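Local coordinates for protein cellulase IBT99 (Metagenomes, PDB 6WBT) that probably hydrolyses 6-phospho-alpha-glucosides as a family 4 glycosyl hydrolase, binding NAD, manganese and glucose 6-phosphate, at residues Ile33-Asn47 with Val64-Asp78. Numbering follows the deposited sequence. Where two conformers were deposited one is given.
Sequences IKELWLYDIDEERQN and VVLKVTVNPKEAFTD. With NAD (nicotinamide-adenine-dinucleotide), chain G.
The indole of W37 lies alongside the aliphatic part of K67, whose CB sits over the six-membered ring, 3.4 Å from its centroid, in a CH-pi contact. The backbone O of E74 approaches the opposite face, off centre, while the methyl CG2 of T69 meets the ring edge in plane. With CG anti to the carbonyl carbon (chi1 -77°), the indole leans toward the neighbouring strand, against K67 CB, and its NE1 reaches E35 OE2 in a weak hydrogen bond. Were W37 cut back to an alanine, K67 CB and T69 CG2 would probably lose the ring they pack against, and a gap would be likely to open beneath helix 72-76.

Further along the same face, Y39 receives the edge of F76 on its ring in a T-shaped pair, planes at 63° and centroids 4.8 Å apart. A75, small enough to let the helix come close, brings CB to 3.6 Å from Y39 CD1; the phenol OH shares a water with V70 O. N71 caps this helix: its OD1 accepts from E74 N at 2.7 Å, in the carbonyl plane.

On the other face L66 sets its CD1 methyl between L36 CD2 and L38 CG, branched aliphatic residues suited to a layer covered by helix 43-60 over L38 and L66 and by helix 17-25 over L36. Between the two layers the strands run parallel, joined by four backbone bonds, among them the nearly straight K67 N to L36 O (2.8 Å).

Beyond the strand end, D40 OD1 accepts from O2B of the adenosine ribose of NAD at 2.7 Å; O3B lies doubtfully close to OD2. OD1 also takes D42 N in an Asx turn, which helps fix the carboxylate. An acidic residue holding the adenosine ribose at the end of the domain's second strand, 33-39, which opens the right-handed beta-alpha-beta unit 33-39, 43-60, 66-69, is the hallmark of the NAD-binding Rossmann fold.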
loop_
_atom_site.group_PDB
_atom_site.type_symbol
_atom_site.label_atom_id
_atom_site.label_comp_id
_atom_site.label_asym_id
_atom_site.label_seq_id
_atom_site.Cartn_x
_atom_site.Cartn_y
_atom_site.Cartn_z
ATOM N N ILE A 33 -43.082 16.741 -0.333
ATOM C CA ILE A 33 -43.279 16.080 -1.619
ATOM C C ILE A 33 -44.065 17.011 -2.535
ATOM O O ILE A 33 -45.264 17.228 -2.338
ATOM C CB ILE A 33 -43.995 14.735 -1.450
ATOM C CG1 ILE A 33 -43.196 13.820 -0.518
ATOM C CG2 ILE A 33 -44.203 14.071 -2.801
ATOM C CD1 ILE A 33 -43.881 12.506 -0.211
ATOM N N LYS A 34 -43.389 17.561 -3.547
ATOM C CA LYS A 34 -44.088 18.317 -4.580
ATOM C C LYS A 34 -44.916 17.390 -5.461
ATOM O O LYS A 34 -46.126 17.583 -5.622
ATOM C CB LYS A 34 -43.088 19.105 -5.426
ATOM C CG LYS A 34 -43.631 19.565 -6.768
ATOM C CD LYS A 34 -42.496 19.841 -7.741
ATOM C CE LYS A 34 -43.007 20.050 -9.157
ATOM N NZ LYS A 34 -41.885 20.096 -10.138
ATOM N N GLU A 35 -44.276 16.374 -6.040
ATOM C CA GLU A 35 -44.955 15.385 -6.862
ATOM C C GLU A 35 -44.325 14.020 -6.625
ATOM O O GLU A 35 -43.150 13.917 -6.262
ATOM C CB GLU A 35 -44.887 15.730 -8.356
ATOM C CG GLU A 35 -45.764 16.894 -8.778
ATOM C CD GLU A 35 -45.639 17.200 -10.256
ATOM O OE1 GLU A 35 -46.649 17.076 -10.980
ATOM O OE2 GLU A 35 -44.526 17.555 -10.695
ATOM N N LEU A 36 -45.119 12.976 -6.839
ATOM C CA LEU A 36 -44.655 11.596 -6.775
ATOM C C LEU A 36 -44.744 11.002 -8.174
ATOM O O LEU A 36 -45.829 10.954 -8.762
ATOM C CB LEU A 36 -45.485 10.777 -5.786
ATOM C CG LEU A 36 -44.946 9.385 -5.443
ATOM C CD1 LEU A 36 -43.666 9.492 -4.625
ATOM C CD2 LEU A 36 -45.992 8.561 -4.707
ATOM N N TRP A 37 -43.609 10.557 -8.705
ATOM C CA TRP A 37 -43.522 10.062 -10.071
ATOM C C TRP A 37 -43.205 8.574 -10.075
ATOM O O TRP A 37 -42.313 8.122 -9.348
ATOM C CB TRP A 37 -42.462 10.832 -10.864
ATOM C CG TRP A 37 -42.921 12.186 -11.308
ATOM C CD1 TRP A 37 -42.934 13.331 -10.567
ATOM C CD2 TRP A 37 -43.437 12.538 -12.598
ATOM N NE1 TRP A 37 -43.425 14.374 -11.315
ATOM C CE2 TRP A 37 -43.742 13.913 -12.566
ATOM C CE3 TRP A 37 -43.672 11.823 -13.776
ATOM C CZ2 TRP A 37 -44.267 14.588 -13.666
ATOM C CZ3 TRP A 37 -44.194 12.496 -14.867
ATOM C CH2 TRP A 37 -44.486 13.863 -14.805
ATOM N N LEU A 38 -43.934 7.822 -10.892
ATOM C CA LEU A 38 -43.692 6.399 -11.096
ATOM C C LEU A 38 -43.225 6.212 -12.533
ATOM O O LEU A 38 -44.003 6.405 -13.473
ATOM C CB LEU A 38 -44.950 5.581 -10.814
ATOM C CG LEU A 38 -45.515 5.644 -9.393
ATOM C CD1 LEU A 38 -46.742 4.755 -9.278
ATOM C CD2 LEU A 38 -44.465 5.250 -8.363
ATOM N N TYR A 39 -41.961 5.842 -12.704
ATOM C CA TYR A 39 -41.378 5.620 -14.018
ATOM C C TYR A 39 -41.056 4.145 -14.199
ATOM O O TYR A 39 -40.594 3.480 -13.267
ATOM C CB TYR A 39 -40.109 6.453 -14.211
ATOM C CG TYR A 39 -39.286 6.036 -15.408
ATOM C CD1 TYR A 39 -39.672 6.385 -16.695
ATOM C CD2 TYR A 39 -38.122 5.293 -15.252
ATOM C CE1 TYR A 39 -38.922 6.004 -17.795
ATOM C CE2 TYR A 39 -37.366 4.908 -16.344
ATOM C CZ TYR A 39 -37.771 5.265 -17.612
ATOM O OH TYR A 39 -37.019 4.882 -18.698
ATOM N N ASP A 40 -41.293 3.644 -15.407
ATOM C CA ASP A 40 -41.033 2.250 -15.727
ATOM C C ASP A 40 -40.983 2.105 -17.239
ATOM O O ASP A 40 -41.472 2.961 -17.980
ATOM C CB ASP A 40 -42.101 1.331 -15.127
ATOM C CG ASP A 40 -41.616 -0.086 -14.950
ATOM O OD1 ASP A 40 -41.036 -0.650 -15.906
ATOM O OD2 ASP A 40 -41.806 -0.632 -13.843
ATOM N N ILE A 41 -40.371 1.008 -17.689
ATOM C CA ILE A 41 -40.340 0.692 -19.112
ATOM C C ILE A 41 -41.506 -0.194 -19.533
ATOM O O ILE A 41 -41.796 -0.290 -20.732
ATOM C CB ILE A 41 -39.014 0.014 -19.507
ATOM C CG1 ILE A 41 -38.878 -1.339 -18.809
ATOM C CG2 ILE A 41 -37.835 0.914 -19.172
ATOM C CD1 ILE A 41 -37.674 -2.130 -19.253
ATOM N N ASP A 42 -42.182 -0.840 -18.587
ATOM C CA ASP A 42 -43.354 -1.663 -18.873
ATOM C C ASP A 42 -44.592 -0.848 -18.517
ATOM O O ASP A 42 -44.866 -0.602 -17.338
ATOM C CB ASP A 42 -43.301 -2.976 -18.090
ATOM C CG ASP A 42 -44.335 -3.996 -18.564
ATOM O OD1 ASP A 42 -45.171 -3.662 -19.432
ATOM O OD2 ASP A 42 -44.311 -5.143 -18.072
ATOM N N GLU A 43 -45.344 -0.434 -19.538
ATOM C CA GLU A 43 -46.467 0.468 -19.306
ATOM C C GLU A 43 -47.620 -0.247 -18.613
ATOM O O GLU A 43 -48.184 0.265 -17.639
ATOM C CB GLU A 43 -46.928 1.083 -20.629
ATOM C CG GLU A 43 -47.932 2.221 -20.482
ATOM C CD GLU A 43 -48.227 2.905 -21.804
ATOM O OE1 GLU A 43 -47.837 2.356 -22.857
ATOM O OE2 GLU A 43 -48.841 3.991 -21.793
ATOM N N GLU A 44 -47.983 -1.436 -19.097
ATOM C CA GLU A 44 -49.151 -2.130 -18.559
ATOM C C GLU A 44 -48.909 -2.615 -17.134
ATOM O O GLU A 44 -49.816 -2.566 -16.295
ATOM C CB GLU A 44 -49.533 -3.295 -19.469
ATOM C CG GLU A 44 -49.830 -2.890 -20.904
ATOM C CD GLU A 44 -50.690 -1.643 -20.993
ATOM O OE1 GLU A 44 -50.181 -0.601 -21.455
ATOM O OE2 GLU A 44 -51.873 -1.703 -20.593
ATOM N N ARG A 45 -47.697 -3.093 -16.843
ATOM C CA ARG A 45 -47.399 -3.559 -15.492
ATOM C C ARG A 45 -47.403 -2.406 -14.497
ATOM O O ARG A 45 -47.867 -2.559 -13.361
ATOM C CB ARG A 45 -46.052 -4.283 -15.465
ATOM C CG ARG A 45 -45.651 -4.793 -14.088
ATOM C CD ARG A 45 -44.252 -5.388 -14.097
ATOM N NE ARG A 45 -43.849 -5.846 -12.770
ATOM C CZ ARG A 45 -44.002 -7.092 -12.332
ATOM N NH1 ARG A 45 -44.546 -8.012 -13.115
ATOM N NH2 ARG A 45 -43.606 -7.419 -11.109
ATOM N N GLN A 46 -46.892 -1.243 -14.905
ATOM C CA GLN A 46 -46.850 -0.099 -14.001
ATOM C C GLN A 46 -48.242 0.463 -13.747
ATOM O O GLN A 46 -48.540 0.919 -12.636
ATOM C CB GLN A 46 -45.930 0.983 -14.566
ATOM C CG GLN A 46 -45.934 2.271 -13.765
ATOM C CD GLN A 46 -44.862 3.237 -14.213
ATOM O OE1 GLN A 46 -43.903 3.492 -13.487
ATOM N NE2 GLN A 46 -45.015 3.780 -15.415
ATOM N N ASN A 47 -49.112 0.439 -14.760
ATOM C CA ASN A 47 -50.457 0.976 -14.585
ATOM C C ASN A 47 -51.267 0.161 -13.585
ATOM O O ASN A 47 -52.128 0.714 -12.892
ATOM C CB ASN A 47 -51.182 1.042 -15.930
ATOM C CG ASN A 47 -50.603 2.098 -16.852
ATOM O OD1 ASN A 47 -50.415 1.862 -18.045
ATOM N ND2 ASN A 47 -50.314 3.270 -16.301
ATOM N N VAL A 64 -51.274 14.263 -1.971
ATOM C CA VAL A 64 -50.068 14.052 -2.765
ATOM C C VAL A 64 -50.479 13.684 -4.185
ATOM O O VAL A 64 -51.181 12.689 -4.400
ATOM C CB VAL A 64 -49.180 12.964 -2.145
ATOM C CG1 VAL A 64 -47.948 12.731 -3.007
ATOM C CG2 VAL A 64 -48.778 13.351 -0.729
ATOM N N VAL A 65 -50.042 14.485 -5.154
ATOM C CA VAL A 65 -50.351 14.239 -6.558
ATOM C C VAL A 65 -49.418 13.165 -7.101
ATOM O O VAL A 65 -48.205 13.189 -6.855
ATOM C CB VAL A 65 -50.245 15.546 -7.367
ATOM C CG1 VAL A 65 -48.966 16.292 -7.010
ATOM C CG2 VAL A 65 -50.303 15.261 -8.860
ATOM N N LEU A 66 -49.982 12.212 -7.838
ATOM C CA LEU A 66 -49.235 11.098 -8.403
ATOM C C LEU A 66 -49.213 11.209 -9.921
ATOM O O LEU A 66 -50.268 11.321 -10.555
ATOM C CB LEU A 66 -49.848 9.757 -7.989
ATOM C CG LEU A 66 -49.206 8.507 -8.593
ATOM C CD1 LEU A 66 -47.782 8.332 -8.091
ATOM C CD2 LEU A 66 -50.041 7.274 -8.290
ATOM N N LYS A 67 -48.015 11.175 -10.497
ATOM C CA LYS A 67 -47.829 11.188 -11.942
ATOM C C LYS A 67 -47.195 9.873 -12.375
ATOM O O LYS A 67 -46.218 9.420 -11.769
ATOM C CB LYS A 67 -46.956 12.368 -12.376
ATOM C CG LYS A 67 -47.421 13.714 -11.843
ATOM C CD LYS A 67 -47.857 14.648 -12.961
ATOM C CE LYS A 67 -49.134 14.166 -13.631
ATOM N NZ LYS A 67 -49.609 15.119 -14.671
ATOM N N VAL A 68 -47.753 9.262 -13.415
ATOM C CA VAL A 68 -47.275 7.989 -13.939
ATOM C C VAL A 68 -46.891 8.189 -15.396
ATOM O O VAL A 68 -47.650 8.787 -16.168
ATOM C CB VAL A 68 -48.337 6.882 -13.797
ATOM C CG1 VAL A 68 -47.816 5.569 -14.361
ATOM C CG2 VAL A 68 -48.739 6.720 -12.339
ATOM N N THR A 69 -45.715 7.693 -15.772
ATOM C CA THR A 69 -45.227 7.875 -17.131
ATOM C C THR A 69 -44.228 6.778 -17.466
ATOM O O THR A 69 -43.671 6.123 -16.581
ATOM C CB THR A 69 -44.574 9.248 -17.318
ATOM O OG1 THR A 69 -44.131 9.385 -18.672
ATOM C CG2 THR A 69 -43.383 9.393 -16.387
ATOM N N VAL A 70 -44.018 6.588 -18.768
ATOM C CA VAL A 70 -42.956 5.737 -19.284
ATOM C C VAL A 70 -41.907 6.526 -20.052
ATOM O O VAL A 70 -40.948 5.933 -20.552
ATOM C CB VAL A 70 -43.521 4.603 -20.165
ATOM C CG1 VAL A 70 -44.399 3.674 -19.340
ATOM C CG2 VAL A 70 -44.298 5.178 -21.339
ATOM N N ASN A 71 -42.062 7.845 -20.162
ATOM C CA ASN A 71 -41.101 8.680 -20.869
ATOM C C ASN A 71 -40.013 9.125 -19.901
ATOM O O ASN A 71 -40.326 9.763 -18.886
ATOM C CB ASN A 71 -41.790 9.892 -21.477
ATOM C CG ASN A 71 -40.824 10.813 -22.200
ATOM O OD1 ASN A 71 -40.391 11.828 -21.655
ATOM N ND2 ASN A 71 -40.485 10.463 -23.437
ATOM N N PRO A 72 -38.739 8.820 -20.164
ATOM C CA PRO A 72 -37.697 9.191 -19.191
ATOM C C PRO A 72 -37.494 10.689 -19.062
ATOM O O PRO A 72 -37.213 11.174 -17.958
ATOM C CB PRO A 72 -36.446 8.486 -19.734
ATOM C CG PRO A 72 -36.708 8.310 -21.187
ATOM C CD PRO A 72 -38.188 8.080 -21.311
ATOM N N LYS A 73 -37.625 11.444 -20.156
ATOM C CA LYS A 73 -37.426 12.888 -20.066
ATOM C C LYS A 73 -38.504 13.541 -19.209
ATOM O O LYS A 73 -38.208 14.431 -18.405
ATOM C CB LYS A 73 -37.396 13.513 -21.460
ATOM C CG LYS A 73 -37.033 14.990 -21.447
ATOM C CD LYS A 73 -36.751 15.524 -22.839
ATOM C CE LYS A 73 -36.255 16.962 -22.776
ATOM N NZ LYS A 73 -35.908 17.499 -24.119
ATOM N N GLU A 74 -39.757 13.109 -19.359
ATOM C CA GLU A 74 -40.814 13.624 -18.497
ATOM C C GLU A 74 -40.656 13.130 -17.065
ATOM O O GLU A 74 -41.019 13.840 -16.119
ATOM C CB GLU A 74 -42.185 13.227 -19.048
ATOM C CG GLU A 74 -43.361 13.767 -18.247
ATOM C CD GLU A 74 -44.700 13.360 -18.830
ATOM O OE1 GLU A 74 -45.709 13.404 -18.093
ATOM O OE2 GLU A 74 -44.744 12.997 -20.024
ATOM N N ALA A 75 -40.104 11.930 -16.882
ATOM C CA ALA A 75 -39.983 11.361 -15.545
ATOM C C ALA A 75 -38.817 11.963 -14.772
ATOM O O ALA A 75 -38.930 12.198 -13.563
ATOM C CB ALA A 75 -39.828 9.842 -15.633
ATOM N N PHE A 76 -37.697 12.223 -15.441
ATOM C CA PHE A 76 -36.471 12.623 -14.765
ATOM C C PHE A 76 -36.161 14.110 -14.886
ATOM O O PHE A 76 -35.130 14.549 -14.370
ATOM C CB PHE A 76 -35.287 11.807 -15.293
ATOM C CG PHE A 76 -35.413 10.331 -15.048
ATOM C CD1 PHE A 76 -35.400 9.827 -13.759
ATOM C CD2 PHE A 76 -35.537 9.446 -16.106
ATOM C CE1 PHE A 76 -35.517 8.470 -13.529
ATOM C CE2 PHE A 76 -35.654 8.087 -15.883
ATOM C CZ PHE A 76 -35.643 7.599 -14.593
ATOM N N THR A 77 -37.012 14.894 -15.544
ATOM C CA THR A 77 -36.772 16.329 -15.632
ATOM C C THR A 77 -36.980 16.980 -14.271
ATOM O O THR A 77 -38.031 16.811 -13.645
ATOM C CB THR A 77 -37.698 16.971 -16.665
ATOM O OG1 THR A 77 -37.359 16.495 -17.973
ATOM C CG2 THR A 77 -37.562 18.487 -16.632
ATOM N N ASP A 78 -35.968 17.721 -13.815
ATOM C CA ASP A 78 -36.004 18.415 -12.527
ATOM C C ASP A 78 -36.250 17.448 -11.370
ATOM O O ASP A 78 -36.832 17.816 -10.348
ATOM C CB ASP A 78 -37.055 19.532 -12.528
ATOM C CG ASP A 78 -36.805 20.569 -11.452
ATOM O OD1 ASP A 78 -35.687 20.592 -10.895
ATOM O OD2 ASP A 78 -37.728 21.356 -11.158
HETATM P PA NAD G . -40.405 -6.776 -10.134
HETATM O O1A NAD G . -39.923 -7.649 -11.244
HETATM O O2A NAD G . -41.688 -7.141 -9.463
HETATM O O5B NAD G . -40.488 -5.262 -10.662
HETATM C C5B NAD G . -39.308 -4.644 -11.247
HETATM C C4B NAD G . -39.732 -3.486 -12.117
HETATM O O4B NAD G . -38.566 -2.898 -12.754
HETATM C C3B NAD G . -40.703 -3.820 -13.262
HETATM O O3B NAD G . -41.786 -2.899 -13.255
HETATM C C2B NAD G . -39.840 -3.621 -14.514
HETATM O O2B NAD G . -40.577 -3.336 -15.683
HETATM C C1B NAD G . -38.950 -2.481 -14.042
HETATM N N9A NAD G . -37.758 -2.274 -14.858
HETATM C C8A NAD G . -37.002 -3.243 -15.468
HETATM N N7A NAD G . -35.990 -2.764 -16.148
HETATM C C5A NAD G . -36.088 -1.390 -15.988
HETATM C C6A NAD G . -35.307 -0.324 -16.473
HETATM N N6A NAD G . -34.236 -0.485 -17.246
HETATM N N1A NAD G . -35.681 0.931 -16.131
HETATM C C2A NAD G . -36.761 1.086 -15.354
HETATM N N3A NAD G . -37.568 0.161 -14.841
HETATM C C4A NAD G . -37.177 -1.073 -15.197
HETATM O O3 NAD G . -39.258 -6.674 -9.019
HETATM P PN NAD G . -39.298 -6.740 -7.416
HETATM O O1N NAD G . -40.307 -5.760 -6.916
HETATM O O2N NAD G . -39.420 -8.166 -6.993
HETATM O O5D NAD G . -37.826 -6.209 -7.073
HETATM C C5D NAD G . -37.422 -4.933 -7.629
HETATM C C4D NAD G . -35.942 -4.744 -7.414
HETATM O O4D NAD G . -35.693 -4.518 -6.008
HETATM C C3D NAD G . -35.055 -5.940 -7.790
HETATM O O3D NAD G . -33.919 -5.486 -8.512
HETATM C C2D NAD G . -34.661 -6.464 -6.405
HETATM O O2D NAD G . -33.512 -7.296 -6.391
HETATM C C1D NAD G . -34.472 -5.149 -5.660
HETATM N N1N NAD G . -34.427 -5.332 -4.182
HETATM C C2N NAD G . -33.236 -5.210 -3.518
HETATM C C3N NAD G . -33.169 -5.403 -2.146
HETATM C C7N NAD G . -31.838 -5.198 -1.468
HETATM O O7N NAD G . -31.531 -5.907 -0.514
HETATM N N7N NAD G . -31.062 -4.222 -1.919
HETATM C C4N NAD G . -34.324 -5.755 -1.456
HETATM C C5N NAD G . -35.523 -5.840 -2.131
HETATM C C6N NAD G . -35.554 -5.622 -3.491
HETATM O O HOH W 1 -38.742 4.117 -20.873
#